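Local atomic coordinates of Lpg2148(MvcA) (Legionella pneumophila subsp. pneumophila str. Philadelphia 1, PDB entry 6K11), a protein that is a Legionella effector that probably works as a deamidase-type enzyme, regulating the host ubiquitin-conjugating enzyme UBE2N by deubiquitination. Residues N158-I163 with V215-E220; V26-L31 with R366-L371. One frame throughout, in Å; residues are numbered along the deposited sequence.

Contact 1: residues N158-I163 with V215-E220; sequences NKLYFI and VDIFNE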
loop_
_atom_site.group_PDB
_atom_site.type_symbol
_atom_site.label_atom_id
_atom_site.label_comp_id
_atom_site.label_asym_id
_atom_site.label_seq_id
_atom_site.Cartn_x
_atom_site.Cartn_y
_atom_site.Cartn_z
ATOM N N ASN A 158 -27.963 22.631 7.181
ATOM C CA ASN A 158 -28.827 22.279 6.061
ATOM C C ASN A 158 -28.332 21.101 5.231
ATOM O O ASN A 158 -28.897 20.838 4.162
ATOM C CB ASN A 158 -29.035 23.486 5.144
ATOM C CG ASN A 158 -27.748 24.216 4.824
ATOM O OD1 ASN A 158 -26.646 23.667 4.937
ATOM N ND2 ASN A 158 -27.884 25.477 4.417
ATOM N N LYS A 159 -27.310 20.382 5.686
ATOM C CA LYS A 159 -26.794 19.240 4.943
ATOM C C LYS A 159 -26.291 18.205 5.943
ATOM O O LYS A 159 -25.853 18.550 7.042
ATOM C CB LYS A 159 -25.671 19.655 3.978
ATOM C CG LYS A 159 -26.092 20.600 2.837
ATOM C CD LYS A 159 -26.423 19.820 1.557
ATOM C CE LYS A 159 -26.827 20.735 0.387
ATOM N NZ LYS A 159 -26.369 22.123 0.624
ATOM N N LEU A 160 -26.419 16.934 5.576
ATOM C CA LEU A 160 -25.828 15.811 6.300
ATOM C C LEU A 160 -24.955 15.083 5.286
ATOM O O LEU A 160 -25.476 14.522 4.315
ATOM C CB LEU A 160 -26.900 14.886 6.883
ATOM C CG LEU A 160 -26.409 13.644 7.637
ATOM C CD1 LEU A 160 -25.654 14.055 8.913
ATOM C CD2 LEU A 160 -27.564 12.733 7.979
ATOM N N TYR A 161 -23.638 15.105 5.504
ATOM C CA TYR A 161 -22.659 14.613 4.546
ATOM C C TYR A 161 -21.829 13.482 5.139
ATOM O O TYR A 161 -21.634 13.394 6.363
ATOM C CB TYR A 161 -21.677 15.725 4.128
ATOM C CG TYR A 161 -22.178 16.766 3.153
ATOM C CD1 TYR A 161 -22.713 16.403 1.911
ATOM C CD2 TYR A 161 -22.047 18.121 3.441
ATOM C CE1 TYR A 161 -23.136 17.361 1.014
ATOM C CE2 TYR A 161 -22.466 19.079 2.556
ATOM C CZ TYR A 161 -23.007 18.699 1.345
ATOM O OH TYR A 161 -23.423 19.663 0.465
ATOM N N PHE A 162 -21.316 12.629 4.251
ATOM C CA PHE A 162 -20.222 11.727 4.567
ATOM C C PHE A 162 -19.113 12.055 3.582
ATOM O O PHE A 162 -19.362 12.122 2.372
ATOM C CB PHE A 162 -20.647 10.251 4.468
ATOM C CG PHE A 162 -19.500 9.270 4.485
ATOM C CD1 PHE A 162 -18.545 9.309 5.499
ATOM C CD2 PHE A 162 -19.392 8.301 3.502
ATOM C CE1 PHE A 162 -17.481 8.398 5.520
ATOM C CE2 PHE A 162 -18.338 7.378 3.508
ATOM C CZ PHE A 162 -17.376 7.428 4.519
ATOM N N ILE A 163 -17.916 12.342 4.103
ATOM C CA ILE A 163 -16.714 12.494 3.287
ATOM C C ILE A 163 -15.922 11.207 3.422
ATOM O O ILE A 163 -15.528 10.845 4.537
ATOM C CB ILE A 163 -15.864 13.693 3.734
ATOM C CG1 ILE A 163 -16.641 14.992 3.605
ATOM C CG2 ILE A 163 -14.548 13.737 2.927
ATOM C CD1 ILE A 163 -15.843 16.214 4.015
ATOM N N VAL A 215 -27.102 7.611 12.541
ATOM C CA VAL A 215 -26.479 6.306 12.306
ATOM C C VAL A 215 -27.391 5.416 11.465
ATOM O O VAL A 215 -26.928 4.715 10.550
ATOM C CB VAL A 215 -26.114 5.639 13.649
ATOM C CG1 VAL A 215 -25.777 4.176 13.446
ATOM C CG2 VAL A 215 -24.938 6.363 14.308
ATOM N N ASP A 216 -28.695 5.413 11.768
ATOM C CA ASP A 216 -29.643 4.618 10.987
ATOM C C ASP A 216 -29.659 5.069 9.530
ATOM O O ASP A 216 -29.601 4.240 8.613
ATOM C CB ASP A 216 -31.058 4.730 11.567
ATOM C CG ASP A 216 -31.219 4.025 12.906
ATOM O OD1 ASP A 216 -30.433 3.103 13.214
ATOM O OD2 ASP A 216 -32.160 4.394 13.646
ATOM N N ILE A 217 -29.764 6.387 9.308
ATOM C CA ILE A 217 -29.781 6.947 7.954
ATOM C C ILE A 217 -28.547 6.479 7.188
ATOM O O ILE A 217 -28.633 6.031 6.037
ATOM C CB ILE A 217 -29.860 8.485 8.023
ATOM C CG1 ILE A 217 -31.267 8.952 8.435
ATOM C CG2 ILE A 217 -29.458 9.147 6.706
ATOM C CD1 ILE A 217 -31.322 10.416 8.845
ATOM N N PHE A 218 -27.385 6.544 7.843
ATOM C CA PHE A 218 -26.127 6.125 7.229
ATOM C C PHE A 218 -26.116 4.631 6.936
ATOM O O PHE A 218 -25.780 4.214 5.821
ATOM C CB PHE A 218 -24.963 6.500 8.144
ATOM C CG PHE A 218 -23.605 6.294 7.524
ATOM C CD1 PHE A 218 -23.149 7.143 6.526
ATOM C CD2 PHE A 218 -22.781 5.269 7.958
ATOM C CE1 PHE A 218 -21.888 6.956 5.969
ATOM C CE2 PHE A 218 -21.527 5.080 7.403
ATOM C CZ PHE A 218 -21.082 5.928 6.414
ATOM N N ASN A 219 -26.469 3.807 7.932
ATOM C CA ASN A 219 -26.450 2.354 7.742
ATOM C C ASN A 219 -27.378 1.915 6.618
ATOM O O ASN A 219 -27.103 0.916 5.933
ATOM C CB ASN A 219 -26.854 1.625 9.029
ATOM C CG ASN A 219 -25.840 1.778 10.140
ATOM O OD1 ASN A 219 -24.722 2.227 9.912
ATOM N ND2 ASN A 219 -26.227 1.395 11.358
ATOM N N GLU A 220 -28.484 2.639 6.424
ATOM C CA GLU A 220 -29.473 2.263 5.419
ATOM C C GLU A 220 -28.921 2.335 4.000
ATOM O O GLU A 220 -29.407 1.622 3.115
ATOM C CB GLU A 220 -30.698 3.179 5.525
ATOM C CG GLU A 220 -31.635 2.864 6.673
ATOM C CD GLU A 220 -32.841 2.042 6.236
ATOM O OE1 GLU A 220 -32.960 0.877 6.681
ATOM O OE2 GLU A 220 -33.666 2.565 5.449
#

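Contact 2: residues V26-L31 with R366-L371; sequences VPAEVL and RNRAKL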
loop_
_atom_site.group_PDB
_atom_site.type_symbol
_atom_site.label_atom_id
_atom_site.label_comp_id
_atom_site.label_asym_id
_atom_site.label_seq_id
_atom_site.Cartn_x
_atom_site.Cartn_y
_atom_site.Cartn_z
ATOM N N VAL A 26 15.275 4.259 -13.506
ATOM C CA VAL A 26 15.069 5.681 -13.826
ATOM C C VAL A 26 16.416 6.397 -13.786
ATOM O O VAL A 26 17.137 6.277 -12.785
ATOM C CB VAL A 26 14.085 6.312 -12.847
ATOM C CG1 VAL A 26 13.933 7.819 -13.103
ATOM C CG2 VAL A 26 12.736 5.632 -12.940
ATOM N N PRO A 27 16.801 7.144 -14.826
ATOM C CA PRO A 27 18.083 7.855 -14.760
ATOM C C PRO A 27 18.086 8.810 -13.576
ATOM O O PRO A 27 17.051 9.377 -13.221
ATOM C CB PRO A 27 18.165 8.591 -16.110
ATOM C CG PRO A 27 17.220 7.789 -17.035
ATOM C CD PRO A 27 16.101 7.368 -16.108
ATOM N N ALA A 28 19.248 8.932 -12.932
ATOM C CA ALA A 28 19.338 9.724 -11.704
ATOM C C ALA A 28 18.925 11.170 -11.945
ATOM O O ALA A 28 18.270 11.787 -11.090
ATOM C CB ALA A 28 20.757 9.670 -11.141
ATOM N N GLU A 29 19.319 11.742 -13.086
ATOM C CA GLU A 29 18.943 13.131 -13.338
ATOM C C GLU A 29 17.434 13.279 -13.437
ATOM O O GLU A 29 16.870 14.278 -12.974
ATOM C CB GLU A 29 19.628 13.670 -14.596
ATOM C CG GLU A 29 19.460 15.194 -14.758
ATOM C CD GLU A 29 20.161 15.765 -16.003
ATOM O OE1 GLU A 29 19.655 15.570 -17.118
ATOM O OE2 GLU A 29 21.225 16.409 -15.861
ATOM N N VAL A 30 16.759 12.288 -14.025
ATOM C CA VAL A 30 15.302 12.338 -14.157
ATOM C C VAL A 30 14.643 12.247 -12.782
ATOM O O VAL A 30 13.716 13.007 -12.458
ATOM C CB VAL A 30 14.825 11.208 -15.094
ATOM C CG1 VAL A 30 13.303 11.138 -15.153
ATOM C CG2 VAL A 30 15.415 11.401 -16.494
ATOM N N LEU A 31 15.111 11.306 -11.959
ATOM C CA LEU A 31 14.609 11.179 -10.590
ATOM C C LEU A 31 14.807 12.476 -9.810
ATOM O O LEU A 31 13.891 12.951 -9.118
ATOM C CB LEU A 31 15.317 10.020 -9.889
ATOM C CG LEU A 31 14.973 9.895 -8.402
ATOM C CD1 LEU A 31 13.498 9.557 -8.275
ATOM C CD2 LEU A 31 15.825 8.824 -7.705
ATOM N N ARG A 366 22.764 8.118 -6.074
ATOM C CA ARG A 366 22.224 9.055 -5.090
ATOM C C ARG A 366 22.821 10.446 -5.257
ATOM O O ARG A 366 22.106 11.449 -5.161
ATOM C CB ARG A 366 22.507 8.561 -3.670
ATOM C CG ARG A 366 21.666 7.406 -3.195
ATOM C CD ARG A 366 22.335 6.802 -1.959
ATOM N NE ARG A 366 21.411 5.929 -1.251
ATOM C CZ ARG A 366 21.727 5.195 -0.188
ATOM N NH1 ARG A 366 22.964 5.211 0.309
ATOM N NH2 ARG A 366 20.790 4.446 0.376
ATOM N N ASN A 367 24.137 10.527 -5.457
ATOM C CA ASN A 367 24.784 11.835 -5.539
ATOM C C ASN A 367 24.333 12.589 -6.789
ATOM O O ASN A 367 24.135 13.811 -6.747
ATOM C CB ASN A 367 26.309 11.682 -5.509
ATOM C CG ASN A 367 26.821 11.156 -4.153
ATOM O OD1 ASN A 367 26.077 11.099 -3.182
ATOM N ND2 ASN A 367 28.082 10.765 -4.101
ATOM N N ARG A 368 24.129 11.875 -7.901
ATOM C CA ARG A 368 23.676 12.531 -9.122
ATOM C C ARG A 368 22.216 12.951 -9.024
ATOM O O ARG A 368 21.842 13.986 -9.577
ATOM C CB ARG A 368 23.898 11.618 -10.338
ATOM C CG ARG A 368 25.377 11.381 -10.655
ATOM C CD ARG A 368 25.612 10.112 -11.486
ATOM N NE ARG A 368 24.882 10.115 -12.752
ATOM C CZ ARG A 368 25.012 9.169 -13.678
ATOM N NH1 ARG A 368 25.845 8.153 -13.472
ATOM N NH2 ARG A 368 24.311 9.234 -14.803
ATOM N N ALA A 369 21.376 12.187 -8.312
ATOM C CA ALA A 369 19.988 12.607 -8.120
ATOM C C ALA A 369 19.907 13.852 -7.244
ATOM O O ALA A 369 19.089 14.748 -7.493
ATOM C CB ALA A 369 19.161 11.469 -7.505
ATOM N N LYS A 370 20.750 13.927 -6.213
ATOM C CA LYS A 370 20.759 15.112 -5.348
ATOM C C LYS A 370 21.214 16.354 -6.112
ATOM O O LYS A 370 20.608 17.426 -5.998
ATOM C CB LYS A 370 21.665 14.857 -4.139
ATOM C CG LYS A 370 21.789 16.056 -3.167
ATOM C CD LYS A 370 22.503 15.627 -1.876
ATOM C CE LYS A 370 22.282 16.632 -0.742
ATOM N NZ LYS A 370 22.896 16.187 0.554
ATOM N N LEU A 371 22.292 16.231 -6.883
ATOM C CA LEU A 371 22.745 17.349 -7.701
ATOM C C LEU A 371 21.653 17.805 -8.665
ATOM O O LEU A 371 21.382 19.006 -8.793
ATOM C CB LEU A 371 24.006 16.944 -8.456
ATOM C CG LEU A 371 24.480 18.018 -9.427
ATOM C CD1 LEU A 371 25.003 19.221 -8.634
ATOM C CD2 LEU A 371 25.530 17.473 -10.377
HETATM O O HOH W 1 21.278 10.852 -15.245
#

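Contact 1: residues N158-I163 with V215-E220
Phe218 drives the edge of its ring into one face of Phe162, and this is the tight end of the contact. The leading atom is Phe218 CE1, which stands above the Phe162 plane, displaced toward the rim on the CG side, and comes within 3.6 Å of Phe162 CG. The ring planes are turned 78° against each other and the centroids lie 5.1 Å apart, a T-shaped pair. Both rings swing out opposite their own backbone nitrogen (chi1 167° for Phe162 and -172° for Phe218), which sends them into the layer between strand 160-163 and helix 206-220. Pro132 touches both rings there, and Phe225 meets both, edge-to-face with Phe162 and with its plane almost parallel to that of Phe218.

The other end is looser. Leu160, two residues back on the strand and so on the same side of it, meets Ile217 through methyl groups, the nearest pair being Leu160 CD2 and Ile217 CG2 at 4.3 Å. Ile217 lies partly open to solvent at this end, whereas Leu160 is buried against Ile153, Leu155 and Cys179. This is helix-on-sheet packing inside the MvcA insertion domain, with the helix lying over a mixed sheet.

The joint is wholly apolar, so it rests on dispersion and hydrophobic burial, with a modest electrostatic contribution likely from the Phe218 ring edge facing the Phe162 pi cloud.

Contact 2: residues V26-L31 with R366-L371
Ala28 and Arg368 meet through their first side-chain carbons, and Arg368 then reaches past Ala28 toward the start of the other helix. Arg368 CB sits 3.8 Å from Ala28 CB. From there CG leaves opposite the carbonyl carbon (chi1 -67°), and Arg368 CD runs by at 4.9 Å from Ala28 CB. A bend at chi3 (58°) turns the chain back, bringing Arg368 NE to 4.4 Å from Ala28 CB, which lies obliquely to the guanidinium. At the tip the two terminal nitrogens part company. NH1 hydrogen-bonds to Asn364 OD1, one turn earlier on its own helix, and NH2 gives a weak bond to a water. That water also accepts from Glu29 N at 3.0 Å, so it serves a backbone N-H in the first turn of helix 28-39.

This is helix-to-helix packing: helix 28-39, with Pro27 at its N-cap, begins against the side of helix 358-381. Alanines let the backbones come close, and the CA atoms of Ala28 and Ala369 are only 4.6 Å apart. Ala369 CA makes a C-H...O contact of 3.5 Å to Ala28 O, with 142° at the hydrogen. Next to it, Leu31 CD2 rests 4.3 Å from Ala369 CB, and Leu31 also packs on Tyr365 and Met64. Tyr365 touches Ala28 too, and its OH is hydrogen-bonded to Val26 O.

The two contacts belong to separate parts of the molecule and do not touch. Their centres are 48 Å apart and their nearest atoms about 30 Å, and they sit on opposite sides of the chain's centre, contact 1 at 29 Å from it and contact 2 at 25 Å. They also differ in reach along the chain. The segments of contact 1 are 52 residues apart at their closest ends and both lie within the MvcA insertion domain. Contact 2 brings together segments 335 residues apart, near the two chain ends, with the insertion domain falling between them in sequence. Contact 1 packs a helix on a sheet within one domain and is largely buried; contact 2 packs the start of one helix against another and is only partly buried.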